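Local coordinates for protein 4-methyl-5(B-hydroxyethyl)-thiazole monophosphate biosynthesis enzyme (Vibrio cholerae O1 biovar El Tor, PDB 3OT1) that is of unknown function but belongs to the DJ-1/PfpI family and may act in thiazole monophosphate biosynthesis, at residues A166-L171 with P194-E199. Sequence-based numbering, arbitrary orientation. Where two conformers were deposited one is given.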
ATOM      1  N   ALA A 166      -1.222   6.405  -4.934  1.00  4.63           N
ATOM      2  CA  ALA A 166      -0.925   5.151  -5.582  1.00  5.16           C
ATOM      3  C   ALA A 166      -2.196   4.360  -5.933  1.00  4.52           C
ATOM      4  O   ALA A 166      -2.261   3.729  -6.975  1.00  4.86           O
ATOM      5  CB  ALA A 166       0.049   4.309  -4.759  1.00  5.97           C
ATOM      6  N   LEU A 167      -3.177   4.353  -5.027  1.00  5.32           N
ATOM      7  CA  LEU A 167      -4.427   3.676  -5.312  0.60  5.73           C
ATOM      8  C   LEU A 167      -5.153   4.333  -6.502  1.00  4.61           C
ATOM      9  O   LEU A 167      -5.631   3.660  -7.420  1.00  4.97           O
ATOM     10  CB  LEU A 167      -5.260   3.681  -4.053  0.60  6.69           C
ATOM     11  CG  LEU A 167      -6.564   2.930  -4.087  0.60  8.76           C
ATOM     12  CD1 LEU A 167      -6.391   1.565  -4.693  0.60  9.40           C
ATOM     13  CD2 LEU A 167      -7.149   2.842  -2.669  0.60 10.13           C
ATOM     14  N   GLU A 168      -5.224   5.666  -6.494  1.00  5.18           N
ATOM     15  CA  GLU A 168      -5.817   6.411  -7.598  1.00  5.00           C
ATOM     16  C   GLU A 168      -5.115   6.086  -8.910  1.00  4.49           C
ATOM     17  O   GLU A 168      -5.761   5.895  -9.936  1.00  5.37           O
ATOM     18  CB  GLU A 168      -5.707   7.915  -7.326  1.00  5.53           C
ATOM     19  CG  GLU A 168      -6.572   8.392  -6.188  1.00  6.09           C
ATOM     20  CD  GLU A 168      -6.035   9.674  -5.588  1.00  6.62           C
ATOM     21  OE1 GLU A 168      -6.225  10.731  -6.196  1.00  8.75           O
ATOM     22  OE2 GLU A 168      -5.395   9.623  -4.519  1.00  7.83           O
ATOM     23  N   PHE A 169      -3.800   6.005  -8.878  1.00  4.60           N
ATOM     24  CA  PHE A 169      -2.970   5.688 -10.041  1.00  4.85           C
ATOM     25  C   PHE A 169      -3.259   4.284 -10.559  1.00  4.73           C
ATOM     26  O   PHE A 169      -3.445   4.083 -11.772  1.00  4.77           O
ATOM     27  CB  PHE A 169      -1.513   5.854  -9.590  1.00  5.35           C
ATOM     28  CG  PHE A 169      -0.446   5.292 -10.498  1.00  4.92           C
ATOM     29  CD1 PHE A 169      -0.083   5.927 -11.673  1.00  5.18           C
ATOM     30  CD2 PHE A 169       0.301   4.206 -10.097  1.00  5.23           C
ATOM     31  CE1 PHE A 169       0.973   5.480 -12.403  1.00  5.77           C
ATOM     32  CE2 PHE A 169       1.348   3.738 -10.851  1.00  6.37           C
ATOM     33  CZ  PHE A 169       1.678   4.376 -12.014  1.00  6.01           C
ATOM     34  N   ALA A 170      -3.228   3.279  -9.679  1.00  4.57           N
ATOM     35  CA  ALA A 170      -3.480   1.907 -10.089  1.00  4.73           C
ATOM     36  C   ALA A 170      -4.900   1.742 -10.669  1.00  4.33           C
ATOM     37  O   ALA A 170      -5.083   1.037 -11.664  1.00  5.16           O
ATOM     38  CB  ALA A 170      -3.229   0.955  -8.944  1.00  5.54           C
ATOM     39  N   LEU A 171      -5.880   2.386 -10.056  1.00  4.76           N
ATOM     40  CA  LEU A 171      -7.245   2.338 -10.565  1.00  4.78           C
ATOM     41  C   LEU A 171      -7.355   3.020 -11.927  1.00  5.21           C
ATOM     42  O   LEU A 171      -8.081   2.526 -12.796  1.00  5.56           O
ATOM     43  CB  LEU A 171      -8.208   2.937  -9.552  1.00  5.39           C
ATOM     44  CG  LEU A 171      -8.374   2.082  -8.284  1.00  6.53           C
ATOM     45  CD1 LEU A 171      -8.996   2.914  -7.156  1.00  7.21           C
ATOM     46  CD2 LEU A 171      -9.139   0.786  -8.535  1.00  7.11           C
ATOM     47  N   PRO A 194     -14.377   9.433  -0.603  1.00 10.09           N
ATOM     48  CA  PRO A 194     -15.392   9.758  -1.601  1.00 10.48           C
ATOM     49  C   PRO A 194     -14.886  10.579  -2.798  1.00 10.55           C
ATOM     50  O   PRO A 194     -15.317  10.295  -3.937  1.00 11.33           O
ATOM     51  CB  PRO A 194     -16.414  10.533  -0.782  1.00 11.01           C
ATOM     52  CG  PRO A 194     -16.361   9.809   0.520  1.00 11.60           C
ATOM     53  CD  PRO A 194     -14.902   9.608   0.764  1.00 10.27           C
ATOM     54  N   GLN A 195     -13.943  11.497  -2.565  1.00 10.14           N
ATOM     55  CA  GLN A 195     -13.386  12.300  -3.640  1.00 10.38           C
ATOM     56  C   GLN A 195     -12.581  11.458  -4.605  1.00  9.31           C
ATOM     57  O   GLN A 195     -12.629  11.680  -5.828  1.00 10.38           O
ATOM     58  CB  GLN A 195     -12.517  13.451  -3.101  1.00 10.46           C
ATOM     59  CG  GLN A 195     -13.325  14.620  -2.545  1.00 11.25           C
ATOM     60  CD  GLN A 195     -14.098  15.330  -3.651  1.00 10.46           C
ATOM     61  OE1 GLN A 195     -13.498  15.886  -4.573  1.00 11.35           O
ATOM     62  NE2 GLN A 195     -15.424  15.290  -3.595  1.00 11.97           N
ATOM     63  N   GLN A 196     -11.813  10.507  -4.062  1.00  9.35           N
ATOM     64  CA  GLN A 196     -11.040   9.594  -4.904  1.00  9.06           C
ATOM     65  C   GLN A 196     -11.991   8.802  -5.815  1.00  9.38           C
ATOM     66  O   GLN A 196     -11.738   8.580  -6.999  1.00  9.81           O
ATOM     67  CB  GLN A 196     -10.136   8.707  -4.063  1.00  8.78           C
ATOM     68  CG  GLN A 196      -9.041   9.492  -3.292  1.00  9.21           C
ATOM     69  CD  GLN A 196      -8.322   8.628  -2.260  1.00  8.58           C
ATOM     70  OE1 GLN A 196      -8.948   7.875  -1.519  1.00 10.62           O
ATOM     71  NE2 GLN A 196      -6.974   8.714  -2.226  1.00  9.98           N
ATOM     72  N   LEU A 197     -13.055   8.285  -5.243  1.00  9.95           N
ATOM     73  CA  LEU A 197     -13.976   7.464  -6.032  1.00 10.24           C
ATOM     74  C   LEU A 197     -14.658   8.249  -7.156  1.00 10.00           C
ATOM     75  O   LEU A 197     -14.748   7.793  -8.304  1.00 11.06           O
ATOM     76  CB  LEU A 197     -15.009   6.785  -5.118  1.00 11.11           C
ATOM     77  CG  LEU A 197     -15.932   5.774  -5.804  1.00 12.32           C
ATOM     78  CD1 LEU A 197     -15.154   4.567  -6.334  1.00 15.70           C
ATOM     79  CD2 LEU A 197     -17.011   5.273  -4.861  1.00 14.41           C
ATOM     80  N   THR A 198     -15.113   9.458  -6.840  1.00 10.78           N
ATOM     81  CA  THR A 198     -15.711  10.329  -7.847  1.00 10.54           C
ATOM     82  C   THR A 198     -14.786  10.626  -9.025  1.00  9.92           C
ATOM     83  O   THR A 198     -15.190  10.602 -10.197  1.00 10.24           O
ATOM     84  CB  THR A 198     -16.135  11.624  -7.165  1.00 11.22           C
ATOM     85  OG1 THR A 198     -17.204  11.325  -6.269  1.00 12.95           O
ATOM     86  CG2 THR A 198     -16.568  12.656  -8.160  1.00 12.81           C
ATOM     87  N   GLU A 199     -13.531  10.861  -8.720  1.00 10.29           N
ATOM     88  CA  GLU A 199     -12.570  11.202  -9.743  1.00  9.67           C
ATOM     89  C   GLU A 199     -12.204  10.003 -10.600  1.00 10.43           C
ATOM     90  O   GLU A 199     -11.927  10.156 -11.778  1.00 11.80           O
ATOM     91  CB  GLU A 199     -11.362  11.847  -9.101  1.00  9.86           C
ATOM     92  CG  GLU A 199     -11.745  13.197  -8.537  1.00 10.47           C
ATOM     93  CD  GLU A 199     -10.606  13.967  -7.955  1.00 13.70           C
ATOM     94  OE1 GLU A 199      -9.436  13.490  -7.919  1.00 17.55           O
ATOM     95  OE2 GLU A 199     -10.903  15.073  -7.495  1.00 12.82           O
TER
HETATM   96  O   HOH W   1      -8.059  11.054  -8.181  1.00 14.74           O
HETATM   97  O   HOH W   2      -8.545  12.429  -5.533  1.00 28.72           O
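E168 and Q196 carry the contact between helices 166-178 and 194-201. One direct hydrogen bond joins them: Q196 NE2 donates to E168 OE2 at 2.9 Å, with an N-H...O angle of 149°. The amide nitrogen arrives from above the carboxylate plane, 54° out of it.

Methylene packing accompanies the bond. The two side chains cross at roughly a right angle, Q196 CG lying 4.0 Å from E168 CG. E168 CG is anti to the carbonyl carbon (chi1 -69°), and from there the extended chain carries its carboxylate to the Q196 amide.

Water makes the second link. Two waters bridge E168 OE1 and E199 OE1, themselves 4.6 Å apart; both lie 2.8 Å from E199 OE1, one 2.7 Å and the other 3.0 Å from E168 OE1. Acceptors in reach outnumber protons, so not every bond need form at once.

In this DJ-1/PfpI fold, helix 166-178 follows sheet strand 157-160 and packs on helix 22-34 through F169 and A170; a neighbouring subunit touches L167 and Q196. R148 forms a salt bridge with E168 OE2, and H193 N bonds Q196 OE1. Arginine, amide and waters together probably favour a charged E168 despite nearby E199, making this helix-helix junction polar and partly hydrated.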